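Serine-rich Repeat Adhesion Glycoprotein (Srr1) (Streptococcus agalactiae, PDB 4MBO) binds fibrinogen as a surface glycoprotein of the bacterium, and so probably takes part in attaching it to host tissue. Local coordinates at residues 67-72 and 125-130; 139-144 and 152-157. All blocks are in the same frame, centred on the assembly; numbering follows the deposited sequence. Where two conformers were deposited one is given.

Contact 1: 67-72 and 125-130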
loop_
_atom_site.group_PDB
_atom_site.type_symbol
_atom_site.label_atom_id
_atom_site.label_comp_id
_atom_site.label_asym_id
_atom_site.label_seq_id
_atom_site.Cartn_x
_atom_site.Cartn_y
_atom_site.Cartn_z
ATOM N N ASN A 67 -1.711 -3.080 13.346
ATOM C CA ASN A 67 -1.088 -3.490 12.118
ATOM C C ASN A 67 -2.076 -3.892 11.045
ATOM O O ASN A 67 -1.689 -4.570 10.107
ATOM C CB ASN A 67 -0.135 -4.653 12.379
ATOM C CG ASN A 67 -0.835 -5.854 12.999
ATOM O OD1 ASN A 67 -2.060 -5.868 13.149
ATOM N ND2 ASN A 67 -0.058 -6.879 13.324
ATOM N N LEU A 68 -3.325 -3.458 11.168
ATOM C CA LEU A 68 -4.375 -3.843 10.236
ATOM C C LEU A 68 -5.174 -2.616 9.815
ATOM O O LEU A 68 -5.504 -1.792 10.675
ATOM C CB LEU A 68 -5.259 -4.859 10.972
ATOM C CG LEU A 68 -6.248 -5.718 10.223
ATOM C CD1 LEU A 68 -5.547 -6.646 9.270
ATOM C CD2 LEU A 68 -7.099 -6.523 11.213
ATOM N N ASP A 69 -5.445 -2.454 8.504
ATOM C CA ASP A 69 -6.205 -1.314 7.973
ATOM C C ASP A 69 -7.243 -1.809 6.962
ATOM O O ASP A 69 -7.263 -2.981 6.615
ATOM C CB ASP A 69 -5.300 -0.207 7.418
ATOM C CG ASP A 69 -4.576 -0.580 6.153
ATOM O OD1 ASP A 69 -5.238 -1.074 5.229
ATOM O OD2 ASP A 69 -3.338 -0.293 6.058
ATOM N N THR A 70 -8.150 -0.920 6.575
ATOM C CA THR A 70 -9.206 -1.198 5.616
ATOM C C THR A 70 -8.892 -0.699 4.209
ATOM O O THR A 70 -9.767 -0.665 3.332
ATOM C CB THR A 70 -10.495 -0.463 6.058
ATOM O OG1 THR A 70 -10.205 0.946 6.160
ATOM C CG2 THR A 70 -10.965 -1.009 7.385
ATOM N N GLN A 71 -7.623 -0.342 4.004
ATOM C CA GLN A 71 -7.177 0.358 2.790
ATOM C C GLN A 71 -6.246 -0.338 1.778
ATOM O O GLN A 71 -6.429 -0.183 0.555
ATOM C CB GLN A 71 -6.472 1.636 3.235
ATOM C CG GLN A 71 -7.391 2.616 3.933
ATOM C CD GLN A 71 -6.641 3.817 4.435
ATOM O OE1 GLN A 71 -5.533 3.678 4.951
ATOM N NE2 GLN A 71 -7.258 5.005 4.338
ATOM N N GLY A 72 -5.220 -1.008 2.254
ATOM C CA GLY A 72 -4.190 -1.559 1.385
ATOM C C GLY A 72 -3.386 -0.380 0.851
ATOM O O GLY A 72 -2.760 0.359 1.643
ATOM N N TRP A 125 -6.258 -5.327 5.332
ATOM C CA TRP A 125 -4.894 -5.569 4.952
ATOM C C TRP A 125 -3.925 -5.380 6.111
ATOM O O TRP A 125 -4.117 -4.472 6.935
ATOM C CB TRP A 125 -4.464 -4.525 3.906
ATOM C CG TRP A 125 -4.992 -4.688 2.537
ATOM C CD1 TRP A 125 -4.317 -5.204 1.472
ATOM C CD2 TRP A 125 -6.267 -4.285 2.053
ATOM N NE1 TRP A 125 -5.098 -5.164 0.359
ATOM C CE2 TRP A 125 -6.298 -4.590 0.680
ATOM C CE3 TRP A 125 -7.381 -3.655 2.643
ATOM C CZ2 TRP A 125 -7.414 -4.348 -0.119
ATOM C CZ3 TRP A 125 -8.488 -3.393 1.835
ATOM C CH2 TRP A 125 -8.488 -3.734 0.475
ATOM N N PRO A 126 -2.878 -6.222 6.181
ATOM C CA PRO A 126 -1.737 -5.879 7.012
ATOM C C PRO A 126 -1.304 -4.475 6.570
ATOM O O PRO A 126 -1.123 -4.223 5.356
ATOM C CB PRO A 126 -0.688 -6.932 6.631
ATOM C CG PRO A 126 -1.514 -8.102 6.182
ATOM C CD PRO A 126 -2.636 -7.462 5.425
ATOM N N ASP A 127 -1.168 -3.547 7.512
ATOM C CA ASP A 127 -0.921 -2.142 7.178
ATOM C C ASP A 127 0.487 -1.986 6.669
ATOM O O ASP A 127 1.454 -2.239 7.396
ATOM C CB ASP A 127 -1.226 -1.265 8.398
ATOM C CG ASP A 127 -1.083 0.208 8.153
ATOM O OD1 ASP A 127 -0.370 0.642 7.219
ATOM O OD2 ASP A 127 -1.704 0.982 8.923
ATOM N N GLN A 128 0.597 -1.545 5.418
ATOM C CA GLN A 128 1.902 -1.443 4.755
ATOM C C GLN A 128 2.842 -0.422 5.342
ATOM O O GLN A 128 4.053 -0.424 5.017
ATOM C CB GLN A 128 1.729 -1.221 3.228
ATOM C CG GLN A 128 1.117 0.122 2.826
ATOM C CD GLN A 128 1.077 0.310 1.331
ATOM O OE1 GLN A 128 1.072 -0.673 0.559
ATOM N NE2 GLN A 128 1.028 1.558 0.896
ATOM N N ARG A 129 2.301 0.487 6.159
ATOM C CA ARG A 129 3.122 1.494 6.829
ATOM C C ARG A 129 3.710 0.964 8.137
ATOM O O ARG A 129 4.670 1.534 8.644
ATOM C CB ARG A 129 2.257 2.719 7.108
ATOM C CG ARG A 129 1.870 3.471 5.838
ATOM C CD ARG A 129 0.541 4.202 5.939
ATOM N NE ARG A 129 -0.581 3.232 5.911
ATOM C CZ ARG A 129 -1.770 3.455 5.360
ATOM N NH1 ARG A 129 -2.690 2.488 5.349
ATOM N NH2 ARG A 129 -2.043 4.622 4.801
ATOM N N ILE A 130 3.104 -0.088 8.676
ATOM C CA ILE A 130 3.476 -0.701 9.963
ATOM C C ILE A 130 4.295 -1.961 9.724
ATOM O O ILE A 130 5.406 -2.070 10.236
ATOM C CB ILE A 130 2.231 -0.992 10.792
ATOM C CG1 ILE A 130 1.426 0.309 11.020
ATOM C CG2 ILE A 130 2.595 -1.650 12.122
ATOM C CD1 ILE A 130 2.187 1.351 11.783
HETATM O O HOH W 1 -2.012 -0.914 3.901
HETATM O O HOH W 2 -3.999 5.993 3.027
#

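Contact 2: 139-144 and 152-157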
loop_
_atom_site.group_PDB
_atom_site.type_symbol
_atom_site.label_atom_id
_atom_site.label_comp_id
_atom_site.label_asym_id
_atom_site.label_seq_id
_atom_site.Cartn_x
_atom_site.Cartn_y
_atom_site.Cartn_z
ATOM N N GLN A 139 2.851 -12.737 11.825
ATOM C CA GLN A 139 2.404 -11.543 12.530
ATOM C C GLN A 139 1.010 -11.835 13.054
ATOM O O GLN A 139 0.306 -12.644 12.483
ATOM C CB GLN A 139 2.341 -10.361 11.558
ATOM C CG GLN A 139 3.631 -10.132 10.776
ATOM C CD GLN A 139 4.784 -9.821 11.698
ATOM O OE1 GLN A 139 4.839 -8.734 12.288
ATOM N NE2 GLN A 139 5.752 -10.725 11.772
ATOM N N CYS A 140 0.617 -11.154 14.113
ATOM C CA CYS A 140 -0.684 -11.358 14.763
ATOM C C CYS A 140 -1.660 -10.212 14.397
ATOM O O CYS A 140 -1.342 -9.030 14.579
ATOM C CB CYS A 140 -0.432 -11.420 16.278
ATOM S SG CYS A 140 -1.865 -11.070 17.307
ATOM N N PHE A 141 -2.815 -10.571 13.855
ATOM C CA PHE A 141 -3.860 -9.619 13.432
ATOM C C PHE A 141 -5.114 -9.904 14.218
ATOM O O PHE A 141 -5.513 -11.032 14.313
ATOM C CB PHE A 141 -4.129 -9.709 11.942
ATOM C CG PHE A 141 -2.898 -9.531 11.110
ATOM C CD1 PHE A 141 -2.401 -8.265 10.848
ATOM C CD2 PHE A 141 -2.227 -10.631 10.596
ATOM C CE1 PHE A 141 -1.267 -8.088 10.126
ATOM C CE2 PHE A 141 -1.070 -10.454 9.850
ATOM C CZ PHE A 141 -0.606 -9.182 9.606
ATOM N N THR A 142 -5.709 -8.872 14.793
ATOM C CA THR A 142 -6.932 -9.025 15.595
ATOM C C THR A 142 -7.979 -7.952 15.301
ATOM O O THR A 142 -7.691 -6.878 14.806
ATOM C CB THR A 142 -6.655 -9.039 17.127
ATOM O OG1 THR A 142 -6.142 -7.767 17.604
ATOM C CG2 THR A 142 -5.661 -10.163 17.491
ATOM N N ALA A 143 -9.214 -8.271 15.661
ATOM C CA ALA A 143 -10.328 -7.362 15.554
ATOM C C ALA A 143 -11.261 -7.659 16.698
ATOM O O ALA A 143 -11.523 -8.814 17.013
ATOM C CB ALA A 143 -11.042 -7.517 14.232
ATOM N N THR A 144 -11.839 -6.606 17.267
ATOM C CA THR A 144 -12.739 -6.705 18.409
ATOM C C THR A 144 -14.045 -5.965 18.178
ATOM O O THR A 144 -14.054 -4.865 17.659
ATOM C CB THR A 144 -12.074 -6.084 19.656
ATOM O OG1 THR A 144 -10.908 -6.852 20.005
ATOM C CG2 THR A 144 -12.991 -6.072 20.853
ATOM N N ILE A 152 -5.942 -13.891 13.721
ATOM C CA ILE A 152 -5.339 -14.743 12.699
ATOM C C ILE A 152 -3.873 -14.364 12.598
ATOM O O ILE A 152 -3.508 -13.208 12.858
ATOM C CB ILE A 152 -6.075 -14.640 11.347
ATOM C CG1 ILE A 152 -5.713 -15.829 10.437
ATOM C CG2 ILE A 152 -5.793 -13.304 10.676
ATOM C CD1 ILE A 152 -6.581 -15.893 9.205
ATOM N N GLU A 153 -3.023 -15.337 12.257
ATOM C CA GLU A 153 -1.598 -15.088 12.095
ATOM C C GLU A 153 -1.158 -15.344 10.658
ATOM O O GLU A 153 -1.560 -16.344 10.048
ATOM C CB GLU A 153 -0.764 -15.993 13.021
ATOM C CG GLU A 153 -0.879 -15.666 14.482
ATOM C CD GLU A 153 0.067 -16.541 15.300
ATOM O OE1 GLU A 153 0.968 -15.964 15.880
ATOM O OE2 GLU A 153 -0.062 -17.781 15.281
ATOM N N GLU A 154 -0.319 -14.459 10.135
ATOM C CA GLU A 154 0.197 -14.576 8.773
ATOM C C GLU A 154 1.537 -13.915 8.636
ATOM O O GLU A 154 1.750 -12.851 9.238
ATOM C CB GLU A 154 -0.689 -13.814 7.748
ATOM C CG GLU A 154 -2.178 -14.055 7.792
ATOM C CD GLU A 154 -2.607 -15.361 7.219
ATOM O OE1 GLU A 154 -1.797 -16.049 6.558
ATOM O OE2 GLU A 154 -3.775 -15.763 7.480
ATOM N N ARG A 155 2.435 -14.508 7.853
ATOM C CA ARG A 155 3.620 -13.782 7.448
ATOM C C ARG A 155 3.165 -12.741 6.412
ATOM O O ARG A 155 2.116 -12.889 5.776
ATOM C CB ARG A 155 4.631 -14.722 6.771
ATOM C CG ARG A 155 5.129 -15.802 7.665
ATOM C CD ARG A 155 6.122 -16.708 6.923
ATOM N NE ARG A 155 6.248 -17.921 7.696
ATOM C CZ ARG A 155 5.347 -18.903 7.664
ATOM N NH1 ARG A 155 5.519 -19.974 8.421
ATOM N NH2 ARG A 155 4.262 -18.805 6.887
ATOM N N VAL A 156 3.974 -11.718 6.223
ATOM C CA VAL A 156 3.705 -10.684 5.226
ATOM C C VAL A 156 4.884 -10.688 4.266
ATOM O O VAL A 156 6.014 -10.589 4.686
ATOM C CB VAL A 156 3.503 -9.324 5.884
ATOM C CG1 VAL A 156 3.353 -8.242 4.830
ATOM C CG2 VAL A 156 2.278 -9.391 6.792
ATOM N N GLN A 157 4.594 -10.804 2.985
ATOM C CA GLN A 157 5.649 -10.877 1.996
ATOM C C GLN A 157 5.524 -9.813 0.938
ATOM O O GLN A 157 4.442 -9.525 0.459
ATOM C CB GLN A 157 5.582 -12.258 1.327
ATOM C CG GLN A 157 6.455 -12.428 0.106
ATOM C CD GLN A 157 6.331 -13.823 -0.467
ATOM O OE1 GLN A 157 6.743 -14.787 0.152
ATOM N NE2 GLN A 157 5.757 -13.925 -1.649
#

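Contact 1: 67-72 and 125-130
Asn67 gives its carbonyl O to Asp127 N at 2.8 Å, the first of three backbone bonds in a short antiparallel pairing at the edge of a beta sheet in the Ig-like domain. Leu68 pairs with Pro126, and its CA makes a CA-H...O contact with Trp125 O at 3.4 Å. Asp69 forms the hydrogen-bonded pair with Trp125, then turns the chain. With chi1 at 69°, its CG sits between the backbone N and carbonyl carbon, and OD1 accepts from Gln71 N, an Asx turn, and from Gly72 N, which completes an Asx motif, both from the same face of the carboxylate. The other oxygen, OD2, takes Arg129 NH1 at 2.9 Å from well above the carboxylate plane, though within the guanidinium plane. Asp127 OD1 binds Arg129 NE at 2.9 Å and also Arg129 N, so the arginine bridges two acids whose charges it probably offsets. Gln71 OE1 takes the same NH1 in its carbonyl plane. Gly72 CA sits over the face of the Trp125 indole, a CH-pi contact 3.5 Å from the centroid of the five-membered ring. One water joins the two turns, donating to Asp69 OD2 and to Gly72 O at 2.7 Å while accepting from Gln128 N.

Contact 2: 139-144 and 152-157
Phe141 and Val156 meet on one side of a beta hairpin, strands 139-145 and 148-157, within the mixed sheet of the Ig-like domain. The phenylalanine ring lies along the partner strand and presents its edge to it: CZ reaches Val156 CG2 at 4.0 Å, the two side chains crossing at a slant. With chi1 at -55°, CG stands anti to the carbonyl carbon, and the ring runs back toward the end of the strand where Gln139 pairs. This sets CE2 4.0 Å from Glu154 CB, with Glu154 O also near the ring plane. The Glu154 side chain crosses the phenylalanine at about a right angle, and its bent chain carries the carboxylate away from the ring, where OE1 has a weak hydrogen bond from Gly33 N. Ile152, directly across from Phe141, sets its CG2 methyl 4.2 Å from Phe141 CB, and its carbonyl O lies by the ring edge. Leu43 of strand 43-51 touches Phe141, Ile152 and Glu154, so this face packs toward the other sheet of the domain.

Gln139 folds at chi2 and lays CB and CG beside Glu154 O, while its NE2 bonds to Asp137 O. On the reverse face, Cys140 pairs with Glu153; the cysteine sulfur is linked covalently to beta-mercaptoethanol, probably from the crystallisation liquor. Four backbone bonds hold the register, two in each flanking pair; the shortest of these runs from Gln139 N to Glu154 O at 2.8 Å.

From the N terminus, the chain passes through 67-72, runs through strands 82-83, 89-95 and 101-106, and returns along strand 116-126 to close contact 1 over a loop of 52 residues. Only then does contact 2 open: strand 139-145 turns back at once, and 152-157 closes a hairpin with seven residues between the segments. The two loops are thus in series, neither enclosing nor crossing the other. Contact 1 belongs to the four-stranded antiparallel sheet and contact 2 to the mixed one. They touch directly: Asn67 ND2 probably bonds to Cys140 O, and Pro126 CG packs 3.7 Å from Phe141 CZ, tying the two sheets together.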